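PDB 6KWS: methylglyoxal reductase (NADPH-dependent) from Candida albicans SC5314, which probably catalyses the NADPH-dependent reduction of methylglyoxal, a reactive dicarbonyl compound. Local coordinates for residues Arg33-Gly38 against Tyr53-Asp58; Thr3-Gly8 against Lys76-Leu81; Leu42-Asn47 against Phe203-Lys208. The protein carries 1 engineered substitution. All blocks are in the same frame, centred on the assembly; numbering follows the deposited sequence.

Buried and exposed chemistry separate these contacts. Contact 2 lies in the core, where two neighbouring parallel strands are joined by backbone hydrogen bonds and alternate their side chains between the sheet faces. Contact 1, partly buried, lies at the edge of the same sheet: helix 35-44 packs on strand 51-55 through van der Waals and CH-pi contacts. Contact 3 is a surface meeting in which the far end of that helix touches the loop holding F203 through aromatic and aliphatic groups. Contacts 1 and 2 meet where R33 packs against G8, near the NADPH site; contacts 1 and 3 meet where Y53 packs on L42.

Contact 1. Residues Arg33-Gly38 against Tyr53-Asp58; sequences RSTAKG and YEIVED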
loop_
_atom_site.group_PDB
_atom_site.type_symbol
_atom_site.label_atom_id
_atom_site.label_comp_id
_atom_site.label_asym_id
_atom_site.label_seq_id
_atom_site.Cartn_x
_atom_site.Cartn_y
_atom_site.Cartn_z
ATOM N N ARG A 33 -2.794 -11.796 12.868
ATOM C CA ARG A 33 -4.080 -12.478 12.990
ATOM C C ARG A 33 -4.004 -13.803 13.734
ATOM O O ARG A 33 -5.065 -14.326 14.098
ATOM C CB ARG A 33 -4.730 -12.747 11.607
ATOM C CG ARG A 33 -5.194 -11.513 10.735
ATOM C CD ARG A 33 -4.081 -10.465 10.484
ATOM N NE ARG A 33 -2.858 -11.166 10.084
ATOM C CZ ARG A 33 -1.623 -10.689 9.962
ATOM N NH1 ARG A 33 -1.327 -9.428 10.182
ATOM N NH2 ARG A 33 -0.682 -11.537 9.614
ATOM N N SER A 34 -2.802 -14.361 13.955
ATOM C CA SER A 34 -2.651 -15.615 14.688
ATOM C C SER A 34 -1.262 -15.695 15.308
ATOM O O SER A 34 -0.369 -14.913 14.980
ATOM C CB SER A 34 -2.877 -16.842 13.795
ATOM O OG SER A 34 -2.045 -16.791 12.656
ATOM N N THR A 35 -1.090 -16.671 16.209
ATOM C CA THR A 35 0.227 -16.939 16.782
ATOM C C THR A 35 1.217 -17.381 15.710
ATOM O O THR A 35 2.391 -16.983 15.736
ATOM C CB THR A 35 0.124 -18.012 17.877
ATOM O OG1 THR A 35 -0.706 -17.535 18.934
ATOM C CG2 THR A 35 1.492 -18.335 18.452
ATOM N N ALA A 36 0.771 -18.221 14.769
ATOM C CA ALA A 36 1.649 -18.626 13.674
ATOM C C ALA A 36 2.195 -17.409 12.936
ATOM O O ALA A 36 3.412 -17.267 12.772
ATOM C CB ALA A 36 0.914 -19.554 12.705
ATOM N N LYS A 37 1.304 -16.507 12.509
ATOM C CA LYS A 37 1.743 -15.296 11.826
ATOM C C LYS A 37 2.754 -14.524 12.662
ATOM O O LYS A 37 3.756 -14.034 12.130
ATOM C CB LYS A 37 0.546 -14.403 11.496
ATOM C CG LYS A 37 -0.435 -14.981 10.498
ATOM C CD LYS A 37 0.129 -14.910 9.096
ATOM C CE LYS A 37 -0.977 -14.957 8.041
ATOM N NZ LYS A 37 -0.387 -14.803 6.680
ATOM N N GLY A 38 2.511 -14.427 13.976
ATOM C CA GLY A 38 3.371 -13.626 14.837
ATOM C C GLY A 38 4.706 -14.289 15.117
ATOM O O GLY A 38 5.757 -13.652 14.995
ATOM N N TYR A 53 4.573 -8.728 19.297
ATOM C CA TYR A 53 3.301 -8.737 18.592
ATOM C C TYR A 53 2.130 -9.008 19.530
ATOM O O TYR A 53 2.280 -9.619 20.592
ATOM C CB TYR A 53 3.312 -9.776 17.460
ATOM C CG TYR A 53 3.257 -11.225 17.912
ATOM C CD1 TYR A 53 2.039 -11.887 18.045
ATOM C CD2 TYR A 53 4.419 -11.934 18.186
ATOM C CE1 TYR A 53 1.975 -13.212 18.445
ATOM C CE2 TYR A 53 4.367 -13.269 18.585
ATOM C CZ TYR A 53 3.135 -13.905 18.713
ATOM O OH TYR A 53 3.056 -15.238 19.105
ATOM N N GLU A 54 0.954 -8.550 19.109
ATOM C CA GLU A 54 -0.312 -8.885 19.741
ATOM C C GLU A 54 -1.264 -9.400 18.672
ATOM O O GLU A 54 -1.135 -9.068 17.492
ATOM C CB GLU A 54 -0.917 -7.674 20.467
ATOM C CG GLU A 54 -0.022 -7.096 21.550
ATOM C CD GLU A 54 -0.006 -7.966 22.833
ATOM O OE1 GLU A 54 0.531 -7.502 23.858
ATOM O OE2 GLU A 54 -0.526 -9.107 22.816
ATOM N N ILE A 55 -2.227 -10.217 19.079
ATOM C CA ILE A 55 -3.132 -10.866 18.134
ATOM C C ILE A 55 -4.440 -10.097 18.034
ATOM O O ILE A 55 -5.097 -9.840 19.050
ATOM C CB ILE A 55 -3.400 -12.324 18.522
ATOM C CG1 ILE A 55 -2.089 -13.094 18.461
ATOM C CG2 ILE A 55 -4.434 -12.909 17.585
ATOM C CD1 ILE A 55 -2.252 -14.529 18.656
ATOM N N VAL A 56 -4.824 -9.751 16.802
ATOM C CA VAL A 56 -6.114 -9.155 16.481
ATOM C C VAL A 56 -6.686 -9.899 15.282
ATOM O O VAL A 56 -6.291 -9.638 14.137
ATOM C CB VAL A 56 -5.987 -7.651 16.177
ATOM C CG1 VAL A 56 -7.331 -7.078 15.731
ATOM C CG2 VAL A 56 -5.431 -6.898 17.374
ATOM N N GLU A 57 -7.635 -10.815 15.534
ATOM C CA GLU A 57 -8.038 -11.795 14.521
ATOM C C GLU A 57 -8.860 -11.171 13.397
ATOM O O GLU A 57 -8.646 -11.505 12.225
ATOM C CB GLU A 57 -8.795 -12.948 15.179
ATOM C CG GLU A 57 -8.251 -13.258 16.569
ATOM C CD GLU A 57 -8.788 -14.552 17.189
ATOM O OE1 GLU A 57 -8.929 -15.568 16.465
ATOM O OE2 GLU A 57 -9.043 -14.556 18.418
ATOM N N ASP A 58 -9.804 -10.277 13.712
ATOM C CA ASP A 58 -10.513 -9.519 12.682
ATOM C C ASP A 58 -10.349 -8.040 12.978
ATOM O O ASP A 58 -10.884 -7.547 13.976
ATOM C CB ASP A 58 -12.001 -9.874 12.599
ATOM C CG ASP A 58 -12.663 -9.342 11.297
ATOM O OD1 ASP A 58 -12.462 -8.140 10.949
ATOM O OD2 ASP A 58 -13.369 -10.133 10.612
#
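The loop residues before helix 35-44 and after strand 51-55 come closest, R33 CA to E57 CA 4.3 Å, and the helix then diverges, G38 CA to Y53 CA 6.2 Å. The clearest side-chain feature is the Y53 ring, which lies flat against the helix: G38 CA sits 3.6 Å from the ring centroid, on the ring normal, a CH-pi contact over the face. Having CG between the backbone N and the carbonyl carbon (chi1 72°) directs that ring to the helix. At its far end, Y53 OH lies 3.5 Å from T35 CG2 and takes a hydrogen bond partner in D39. I55 reaches the first turn with its terminal methyl, CD1 packing against T35 OG1, while its CG2 branch lies 3.8 Å from R33 O. S34 is the N-cap, and K37 N gives its OG a weak bond of 3.4 Å. R33 offers its CG methylene to E57 O at 3.8 Å; bends at chi2 (54°) and chi3 (46°) then turn the guanidinium away from 53-58, with K37 CD at its edge. Van der Waals and CH-pi contacts thus join helix and strand in this Rossmann-fold beta-alpha-beta unit, with side-chain carbons set against backbone and hydroxyl oxygens, and the guanidinium of R33, a residue that binds NADPH, lies close to T10 of the same site.

Contact 2. Residues Thr3-Gly8 against Lys76-Leu81; sequences TVIVSG and KVFLHL
Strands 3-7 and 75-80 are adjacent parallel strands of the Rossmann-fold sheet, and their carboxy-terminal ends lead into the NADPH site. The axes of 3-7 and 76-80 approach to 4.8 Å, at 16° to each other, and V4, I5 and V6 pair with V77, F78 and L79. I5 bonds to the residues flanking F78: its N donates to V77 O at 3.0 Å, and its O receives L79 N at 2.8 Å. S7 N continues the ladder to L79 O at 3.1 Å, while K76 N to T3 O closes it at the other end.

Side chains alternate between the faces. V4, V6, V77 and L79 lie together on the face packed by helix 12-23; there L79 CD1 touches both V4 CG1 and V6 CG2, 3.8 Å from each. With CG anti to the carbonyl carbon (chi1 -57°), L79 extends its branch to both valines. On the other face I5 CG2 meets F78 CE2 at 4.0 Å, obliquely to the ring, and F65 adds an edge-to-face neighbour to F78.

S7 OG forms the polar end. It hydrogen-bonds H80 ND1 at 2.9 Å, at the edge of the imidazole near its plane, and accepts a bent bond from L81 N (3.0 Å, 138°), with A82 N as a further partner. Three bonds therefore grip one buried hydroxyl, tying the turn after strand 75-80, including the NADPH-binding residue L81, to the strand that leads into the glycine-rich cofactor loop.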
loop_
_atom_site.group_PDB
_atom_site.type_symbol
_atom_site.label_atom_id
_atom_site.label_comp_id
_atom_site.label_asym_id
_atom_site.label_seq_id
_atom_site.Cartn_x
_atom_site.Cartn_y
_atom_site.Cartn_z
ATOM N N THR A 3 7.541 4.055 21.018
ATOM C CA THR A 3 6.883 2.794 20.693
ATOM C C THR A 3 5.831 2.995 19.607
ATOM O O THR A 3 4.995 3.901 19.703
ATOM C CB THR A 3 6.224 2.199 21.949
ATOM O OG1 THR A 3 7.235 1.765 22.865
ATOM C CG2 THR A 3 5.310 1.019 21.621
ATOM N N VAL A 4 5.830 2.107 18.609
ATOM C CA VAL A 4 4.956 2.216 17.447
ATOM C C VAL A 4 4.136 0.945 17.317
ATOM O O VAL A 4 4.694 -0.156 17.350
ATOM C CB VAL A 4 5.763 2.460 16.163
ATOM C CG1 VAL A 4 4.834 2.490 14.979
ATOM C CG2 VAL A 4 6.530 3.771 16.276
ATOM N N ILE A 5 2.821 1.095 17.144
ATOM C CA ILE A 5 1.939 -0.028 16.841
ATOM C C ILE A 5 1.710 -0.094 15.336
ATOM O O ILE A 5 1.365 0.912 14.703
ATOM C CB ILE A 5 0.597 0.080 17.577
ATOM C CG1 ILE A 5 0.818 0.303 19.068
ATOM C CG2 ILE A 5 -0.216 -1.185 17.340
ATOM C CD1 ILE A 5 -0.483 0.379 19.859
ATOM N N VAL A 6 1.875 -1.283 14.764
ATOM C CA VAL A 6 1.690 -1.503 13.343
ATOM C C VAL A 6 0.704 -2.647 13.188
ATOM O O VAL A 6 0.977 -3.768 13.630
ATOM C CB VAL A 6 3.016 -1.827 12.636
ATOM C CG1 VAL A 6 2.750 -2.161 11.170
ATOM C CG2 VAL A 6 4.034 -0.654 12.770
ATOM N N SER A 7 -0.436 -2.377 12.567
ATOM C CA SER A 7 -1.417 -3.424 12.335
ATOM C C SER A 7 -1.132 -4.141 11.026
ATOM O O SER A 7 -0.642 -3.540 10.066
ATOM C CB SER A 7 -2.831 -2.853 12.297
ATOM O OG SER A 7 -2.953 -1.960 11.206
ATOM N N GLY A 8 -1.468 -5.433 10.990
ATOM C CA GLY A 8 -1.250 -6.241 9.807
ATOM C C GLY A 8 0.223 -6.356 9.468
ATOM O O GLY A 8 0.621 -6.161 8.312
ATOM N N LYS A 76 2.949 5.878 21.115
ATOM C CA LYS A 76 2.738 7.233 20.633
ATOM C C LYS A 76 2.227 7.291 19.201
ATOM O O LYS A 76 1.608 8.291 18.820
ATOM C CB LYS A 76 4.040 8.031 20.724
ATOM C CG LYS A 76 4.617 8.082 22.130
ATOM C CD LYS A 76 4.471 9.478 22.716
ATOM C CE LYS A 76 4.788 9.518 24.209
ATOM N NZ LYS A 76 6.075 10.217 24.490
ATOM N N VAL A 77 2.481 6.257 18.404
ATOM C CA VAL A 77 2.152 6.243 16.987
ATOM C C VAL A 77 1.363 4.984 16.691
ATOM O O VAL A 77 1.706 3.902 17.180
ATOM C CB VAL A 77 3.418 6.291 16.108
ATOM C CG1 VAL A 77 3.038 6.138 14.658
ATOM C CG2 VAL A 77 4.163 7.586 16.308
ATOM N N PHE A 78 0.316 5.117 15.886
ATOM C CA PHE A 78 -0.419 3.964 15.382
ATOM C C PHE A 78 -0.373 3.983 13.855
ATOM O O PHE A 78 -1.032 4.814 13.218
ATOM C CB PHE A 78 -1.858 3.967 15.891
ATOM C CG PHE A 78 -2.630 2.697 15.575
ATOM C CD1 PHE A 78 -3.111 2.455 14.295
ATOM C CD2 PHE A 78 -2.912 1.773 16.572
ATOM C CE1 PHE A 78 -3.829 1.308 14.016
ATOM C CE2 PHE A 78 -3.641 0.630 16.298
ATOM C CZ PHE A 78 -4.100 0.397 15.020
ATOM N N LEU A 79 0.395 3.059 13.270
ATOM C CA LEU A 79 0.452 2.864 11.824
ATOM C C LEU A 79 -0.556 1.791 11.431
ATOM O O LEU A 79 -0.371 0.613 11.748
ATOM C CB LEU A 79 1.851 2.453 11.386
ATOM C CG LEU A 79 2.984 3.393 11.756
ATOM C CD1 LEU A 79 4.280 2.850 11.212
ATOM C CD2 LEU A 79 2.708 4.742 11.192
ATOM N N HIS A 80 -1.604 2.182 10.726
ATOM C CA HIS A 80 -2.678 1.263 10.366
ATOM C C HIS A 80 -2.425 0.783 8.937
ATOM O O HIS A 80 -2.614 1.528 7.973
ATOM C CB HIS A 80 -4.024 1.964 10.520
ATOM C CG HIS A 80 -5.205 1.097 10.235
ATOM N ND1 HIS A 80 -5.258 -0.233 10.586
ATOM C CD2 HIS A 80 -6.386 1.376 9.632
ATOM C CE1 HIS A 80 -6.419 -0.740 10.208
ATOM N NE2 HIS A 80 -7.123 0.217 9.628
ATOM N N LEU A 81 -1.966 -0.450 8.792
ATOM C CA LEU A 81 -1.716 -0.987 7.467
ATOM C C LEU A 81 -2.580 -2.188 7.124
ATOM O O LEU A 81 -2.596 -2.592 5.955
ATOM C CB LEU A 81 -0.240 -1.376 7.313
ATOM C CG LEU A 81 0.801 -0.384 7.831
ATOM C CD1 LEU A 81 2.140 -0.711 7.264
ATOM C CD2 LEU A 81 0.460 1.027 7.466
#

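Contact 3. Residues Leu42-Asn47 against Phe203-Lys208; sequences LKLFNN and FGSEIK
The shortest polar bond within these two segments, N47 N to L42 O at 2.7 Å, closes the helix end that carries L44 and F45, the residues that meet F203. N46 N to K43 O adds a second bond, and with the positive phi of N46 (63°) the pair defines a Schellman motif that ends helix 35-44. Across the contact the interaction is apolar and aromatic. F203 turns one face to L44, whose CB lies 3.9 Å from the ring centroid and 13° off its normal, a CH-pi contact. The L44 methyls lie on that same side nearer the rim, L44 CD1 3.8 Å from F203 CD2 and L44 CD2 against F203 CG. The edge of F203 goes to F45 instead: F203 CE2 is 3.7 Å from F45 CZ, and the planes stand at 90° with centroids 5.1 Å apart, a T-shaped stack in which F45 supplies the face. F203 thus uses its face and its edge on successive residues of one helix end.

The side chains of L44 and E206 meet from opposite directions. The E206 chain is bent at chi2, placing its CD 4.1 Å from L44 CD1, and its polar end is satisfied elsewhere, OE1 by H40 and OE2 weakly by Q15. These two bonds probably help to hold the carboxylate beside the leucine.

The end of helix 35-44 lies beside helix 12-23 and strand 51-55: F45 packs on V18, K19 and L22 of the helix and on L51 of the strand, F203 touches Q15, and on the loop's farther part I207 leans on helix 323-337.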
loop_
_atom_site.group_PDB
_atom_site.type_symbol
_atom_site.label_atom_id
_atom_site.label_comp_id
_atom_site.label_asym_id
_atom_site.label_seq_id
_atom_site.Cartn_x
_atom_site.Cartn_y
_atom_site.Cartn_z
ATOM N N LEU A 42 8.468 -12.780 14.120
ATOM C CA LEU A 42 9.617 -12.585 14.996
ATOM C C LEU A 42 10.808 -13.423 14.538
ATOM O O LEU A 42 11.956 -13.011 14.734
ATOM C CB LEU A 42 9.266 -12.884 16.454
ATOM C CG LEU A 42 8.060 -12.195 17.109
ATOM C CD1 LEU A 42 8.220 -12.226 18.612
ATOM C CD2 LEU A 42 7.802 -10.761 16.643
ATOM N N LYS A 43 10.572 -14.563 13.880
ATOM C CA LYS A 43 11.694 -15.385 13.436
ATOM C C LYS A 43 12.401 -14.788 12.216
ATOM O O LYS A 43 13.636 -14.826 12.129
ATOM C CB LYS A 43 11.218 -16.800 13.133
ATOM C CG LYS A 43 10.846 -17.607 14.347
ATOM C CD LYS A 43 10.888 -19.069 13.993
ATOM C CE LYS A 43 9.575 -19.748 14.303
ATOM N NZ LYS A 43 9.826 -21.186 14.583
ATOM N N LEU A 44 11.643 -14.274 11.243
ATOM C CA LEU A 44 12.260 -13.578 10.115
ATOM C C LEU A 44 13.279 -12.553 10.586
ATOM O O LEU A 44 14.371 -12.447 10.018
ATOM C CB LEU A 44 11.187 -12.900 9.260
ATOM C CG LEU A 44 10.346 -13.883 8.435
ATOM C CD1 LEU A 44 9.174 -13.191 7.726
ATOM C CD2 LEU A 44 11.224 -14.633 7.442
ATOM N N PHE A 45 12.950 -11.795 11.632
ATOM C CA PHE A 45 13.852 -10.774 12.141
ATOM C C PHE A 45 14.770 -11.298 13.236
ATOM O O PHE A 45 15.518 -10.517 13.826
ATOM C CB PHE A 45 13.050 -9.567 12.650
ATOM C CG PHE A 45 12.436 -8.738 11.549
ATOM C CD1 PHE A 45 13.188 -7.783 10.878
ATOM C CD2 PHE A 45 11.115 -8.924 11.178
ATOM C CE1 PHE A 45 12.628 -7.030 9.860
ATOM C CE2 PHE A 45 10.551 -8.181 10.154
ATOM C CZ PHE A 45 11.305 -7.231 9.496
ATOM N N ASN A 46 14.721 -12.596 13.518
ATOM C CA ASN A 46 15.586 -13.226 14.509
ATOM C C ASN A 46 15.343 -12.678 15.906
ATOM O O ASN A 46 16.283 -12.445 16.662
ATOM C CB ASN A 46 17.060 -13.102 14.123
ATOM C CG ASN A 46 17.411 -13.973 12.937
ATOM O OD1 ASN A 46 17.130 -15.177 12.933
ATOM N ND2 ASN A 46 18.016 -13.369 11.911
ATOM N N ASN A 47 14.069 -12.485 16.254
ATOM C CA ASN A 47 13.605 -12.148 17.592
ATOM C C ASN A 47 14.429 -11.017 18.234
ATOM O O ASN A 47 15.038 -11.238 19.309
ATOM C CB ASN A 47 13.575 -13.379 18.491
ATOM C CG ASN A 47 12.942 -14.572 17.818
ATOM O OD1 ASN A 47 13.600 -15.297 17.066
ATOM N ND2 ASN A 47 11.665 -14.795 18.092
ATOM N N PHE A 203 11.524 -10.450 2.461
ATOM C CA PHE A 203 12.184 -11.724 2.659
ATOM C C PHE A 203 11.872 -12.619 1.471
ATOM O O PHE A 203 10.712 -12.734 1.060
ATOM C CB PHE A 203 11.725 -12.346 3.980
ATOM C CG PHE A 203 12.116 -11.525 5.189
ATOM C CD1 PHE A 203 13.400 -11.603 5.708
ATOM C CD2 PHE A 203 11.221 -10.630 5.765
ATOM C CE1 PHE A 203 13.776 -10.833 6.814
ATOM C CE2 PHE A 203 11.589 -9.850 6.855
ATOM C CZ PHE A 203 12.872 -9.954 7.390
ATOM N N GLY A 204 12.920 -13.214 0.895
ATOM C CA GLY A 204 12.743 -14.158 -0.189
ATOM C C GLY A 204 11.973 -15.392 0.212
ATOM O O GLY A 204 11.374 -16.045 -0.650
ATOM N N SER A 205 11.969 -15.724 1.505
ATOM C CA SER A 205 11.186 -16.852 2.000
ATOM C C SER A 205 9.737 -16.773 1.543
ATOM O O SER A 205 9.132 -17.791 1.174
ATOM C CB SER A 205 11.250 -16.883 3.529
ATOM O OG SER A 205 12.540 -16.494 3.996
ATOM N N GLU A 206 9.176 -15.562 1.535
ATOM C CA GLU A 206 7.740 -15.345 1.409
ATOM C C GLU A 206 7.187 -15.650 0.016
ATOM O O GLU A 206 5.956 -15.715 -0.134
ATOM C CB GLU A 206 7.426 -13.896 1.797
ATOM C CG GLU A 206 7.870 -13.470 3.211
ATOM C CD GLU A 206 7.238 -14.331 4.323
ATOM O OE1 GLU A 206 7.777 -15.430 4.581
ATOM O OE2 GLU A 206 6.201 -13.927 4.912
ATOM N N ILE A 207 8.042 -15.856 -0.994
ATOM C CA ILE A 207 7.548 -15.942 -2.363
ATOM C C ILE A 207 6.817 -17.252 -2.564
ATOM O O ILE A 207 7.331 -18.344 -2.277
ATOM C CB ILE A 207 8.667 -15.762 -3.395
ATOM C CG1 ILE A 207 9.035 -14.291 -3.497
ATOM C CG2 ILE A 207 8.192 -16.178 -4.755
ATOM C CD1 ILE A 207 10.137 -13.894 -2.582
ATOM N N LYS A 208 5.591 -17.125 -2.980
ATOM C CA LYS A 208 4.811 -18.206 -3.502
ATOM C C LYS A 208 4.800 -18.101 -5.010
ATOM O O LYS A 208 5.469 -17.246 -5.629
ATOM C CB LYS A 208 3.396 -18.152 -2.933
ATOM C CG LYS A 208 2.940 -16.717 -2.688
ATOM C CD LYS A 208 1.739 -16.606 -1.765
ATOM C CE LYS A 208 0.566 -17.411 -2.282
ATOM N NZ LYS A 208 -0.455 -17.623 -1.216
#